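Local coordinates for protein beta-galactosidase (Trichoderma reesei, PDB 3OG2) that probably hydrolyses terminal non-reducing beta-D-galactose residues from beta-D-galactosides, as a glycoside hydrolase of family 35, at residues Tyr359-Leu364 and Val550-Ala555. Numbering follows the deposited sequence.
Sequences YSELKL and VDRNSA. With MAN (alpha-D-mannopyranose), chain B.
Leu364 sets its two methyls against Ala555 and Arg552, and its forked end shows how a single leucine can serve two neighbours. Methyl CD2 lies against Ala555, with CB of Ala555 3.8 Å from Leu364 CD2, while the other branch, CD1, rests 4.0 Å from CG of Arg552. The leucine and arginine side chains run roughly perpendicular to each other. A chi1 of -178° sends Arg552 CG out opposite the backbone N, and the bend at chi3 swings NE toward Glu361 after the aliphatic part has met the leucine. There a water bridges the opposite charges: it donates to Glu361 OE1 at 2.8 Å and, at the guanidinium edge, accepts from Arg552 NE at 2.6 Å. Asp449 makes a salt bridge to NH2 of Arg552, and Gln365 bonds the other carboxylate oxygen of Glu361. The contact thus joins helix 357-370, in the TIM-barrel family region, to the short helix 552-555 that follows strand 545-551 in the beta-galactosidase domain 2 region. Asp551 N-caps that helix: its OD1 accepts from both Ser554 N (3.0 Å) and Ser554 OG. Asn553, the second residue of the helix, faces a glycan mannose, its ND2 donating almost straight (170°) to mannose O2 at 2.9 Å; with an alanine in its place, O2 would probably lose its amide donor and the sugar would be less firmly held, although Glu357 also bonds the mannose.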
loop_
_atom_site.group_PDB
_atom_site.type_symbol
_atom_site.label_atom_id
_atom_site.label_comp_id
_atom_site.label_asym_id
_atom_site.label_seq_id
_atom_site.Cartn_x
_atom_site.Cartn_y
_atom_site.Cartn_z
ATOM N N TYR A 359 8.979 -10.309 -0.166
ATOM C CA TYR A 359 8.123 -10.692 -1.314
ATOM C C TYR A 359 8.237 -12.189 -1.547
ATOM O O TYR A 359 7.238 -12.909 -1.712
ATOM C CB TYR A 359 8.513 -9.855 -2.566
ATOM C CG TYR A 359 7.680 -10.273 -3.764
ATOM C CD1 TYR A 359 8.086 -11.321 -4.614
ATOM C CD2 TYR A 359 6.464 -9.607 -4.046
ATOM C CE1 TYR A 359 7.336 -11.729 -5.697
ATOM C CE2 TYR A 359 5.705 -10.009 -5.128
ATOM C CZ TYR A 359 6.148 -11.061 -5.951
ATOM O OH TYR A 359 5.436 -11.495 -7.040
ATOM N N SER A 360 9.503 -12.661 -1.682
ATOM C CA SER A 360 9.675 -14.074 -2.058
ATOM C C SER A 360 9.187 -14.990 -0.957
ATOM O O SER A 360 8.623 -16.056 -1.257
ATOM C CB SER A 360 11.150 -14.331 -2.366
ATOM O OG SER A 360 11.587 -13.456 -3.425
ATOM N N GLU A 361 9.375 -14.579 0.316
ATOM C CA GLU A 361 8.842 -15.418 1.416
ATOM C C GLU A 361 7.318 -15.451 1.378
ATOM O O GLU A 361 6.714 -16.496 1.612
ATOM C CB GLU A 361 9.330 -14.851 2.730
ATOM C CG GLU A 361 8.559 -15.435 3.919
ATOM C CD GLU A 361 8.625 -16.934 4.115
ATOM O OE1 GLU A 361 9.744 -17.484 3.881
ATOM O OE2 GLU A 361 7.621 -17.615 4.532
ATOM N N LEU A 362 6.681 -14.308 1.057
ATOM C CA LEU A 362 5.209 -14.293 1.000
ATOM C C LEU A 362 4.711 -15.191 -0.112
ATOM O O LEU A 362 3.676 -15.863 0.066
ATOM C CB LEU A 362 4.763 -12.850 0.834
ATOM C CG LEU A 362 3.280 -12.576 0.896
ATOM C CD1 LEU A 362 2.625 -13.164 2.146
ATOM C CD2 LEU A 362 3.078 -11.051 0.877
ATOM N N LYS A 363 5.440 -15.243 -1.242
ATOM C CA LYS A 363 5.050 -16.157 -2.327
ATOM C C LYS A 363 5.093 -17.600 -1.868
ATOM O O LYS A 363 4.257 -18.401 -2.263
ATOM C CB LYS A 363 6.057 -15.960 -3.481
ATOM C CG LYS A 363 5.808 -16.900 -4.648
ATOM C CD LYS A 363 6.683 -16.576 -5.894
ATOM C CE LYS A 363 8.175 -16.649 -5.490
ATOM N NZ LYS A 363 9.027 -16.476 -6.709
ATOM N N LEU A 364 6.069 -18.002 -1.021
ATOM C CA LEU A 364 6.075 -19.401 -0.583
ATOM C C LEU A 364 4.781 -19.728 0.159
ATOM O O LEU A 364 4.216 -20.825 0.021
ATOM C CB LEU A 364 7.248 -19.651 0.353
ATOM C CG LEU A 364 8.630 -19.292 -0.159
ATOM C CD1 LEU A 364 9.685 -19.696 0.879
ATOM C CD2 LEU A 364 8.914 -19.972 -1.486
ATOM N N VAL A 550 14.372 -28.639 -2.432
ATOM C CA VAL A 550 15.240 -27.491 -2.580
ATOM C C VAL A 550 15.423 -26.755 -1.251
ATOM O O VAL A 550 14.685 -26.993 -0.289
ATOM C CB VAL A 550 14.679 -26.506 -3.634
ATOM C CG1 VAL A 550 14.631 -27.190 -5.002
ATOM C CG2 VAL A 550 13.305 -25.968 -3.243
ATOM N N ASP A 551 16.410 -25.837 -1.220
ATOM C CA ASP A 551 16.457 -24.977 -0.035
ATOM C C ASP A 551 15.554 -23.782 -0.270
ATOM O O ASP A 551 15.058 -23.449 -1.367
ATOM C CB ASP A 551 17.881 -24.598 0.306
ATOM C CG ASP A 551 18.534 -23.659 -0.677
ATOM O OD1 ASP A 551 18.062 -23.527 -1.832
ATOM O OD2 ASP A 551 19.585 -23.108 -0.275
ATOM N N ARG A 552 15.305 -23.049 0.828
ATOM C CA ARG A 552 14.394 -21.900 0.778
ATOM C C ARG A 552 14.827 -20.877 -0.236
ATOM O O ARG A 552 14.015 -20.337 -0.980
ATOM C CB ARG A 552 14.392 -21.219 2.167
ATOM C CG ARG A 552 13.435 -20.049 2.175
ATOM C CD ARG A 552 13.654 -19.191 3.442
ATOM N NE ARG A 552 13.221 -19.879 4.660
ATOM C CZ ARG A 552 13.904 -20.376 5.665
ATOM N NH1 ARG A 552 15.257 -20.323 5.768
ATOM N NH2 ARG A 552 13.204 -20.948 6.629
ATOM N N ASN A 553 16.130 -20.559 -0.269
ATOM C CA ASN A 553 16.567 -19.509 -1.178
ATOM C C ASN A 553 16.418 -19.950 -2.630
ATOM O O ASN A 553 16.196 -19.062 -3.455
ATOM C CB ASN A 553 18.010 -19.104 -0.861
ATOM C CG ASN A 553 18.038 -18.361 0.451
ATOM O OD1 ASN A 553 18.042 -18.951 1.533
ATOM N ND2 ASN A 553 18.097 -17.033 0.387
ATOM N N SER A 554 16.498 -21.238 -2.928
ATOM C CA SER A 554 16.153 -21.671 -4.296
ATOM C C SER A 554 14.651 -21.578 -4.516
ATOM O O SER A 554 14.211 -21.151 -5.605
ATOM C CB SER A 554 16.593 -23.117 -4.479
ATOM O OG SER A 554 17.991 -23.167 -4.458
ATOM N N ALA A 555 13.840 -21.974 -3.523
ATOM C CA ALA A 555 12.382 -21.910 -3.690
ATOM C C ALA A 555 11.884 -20.498 -3.972
ATOM O O ALA A 555 10.911 -20.264 -4.669
ATOM C CB ALA A 555 11.689 -22.396 -2.409
HETATM C C1 MAN B . 19.654 -13.899 2.384
HETATM C C2 MAN B . 18.888 -14.651 3.462
HETATM C C3 MAN B . 19.906 -15.516 4.245
HETATM C C4 MAN B . 20.629 -16.471 3.262
HETATM C C5 MAN B . 21.352 -15.614 2.197
HETATM C C6 MAN B . 21.975 -16.530 1.137
HETATM O O2 MAN B . 17.919 -15.475 2.833
HETATM O O3 MAN B . 19.125 -16.330 5.168
HETATM O O4 MAN B . 21.592 -17.205 3.989
HETATM O O5 MAN B . 20.367 -14.807 1.544
HETATM O O6 MAN B . 22.775 -15.740 0.243
HETATM O O HOH W 1 10.655 -20.034 4.704
#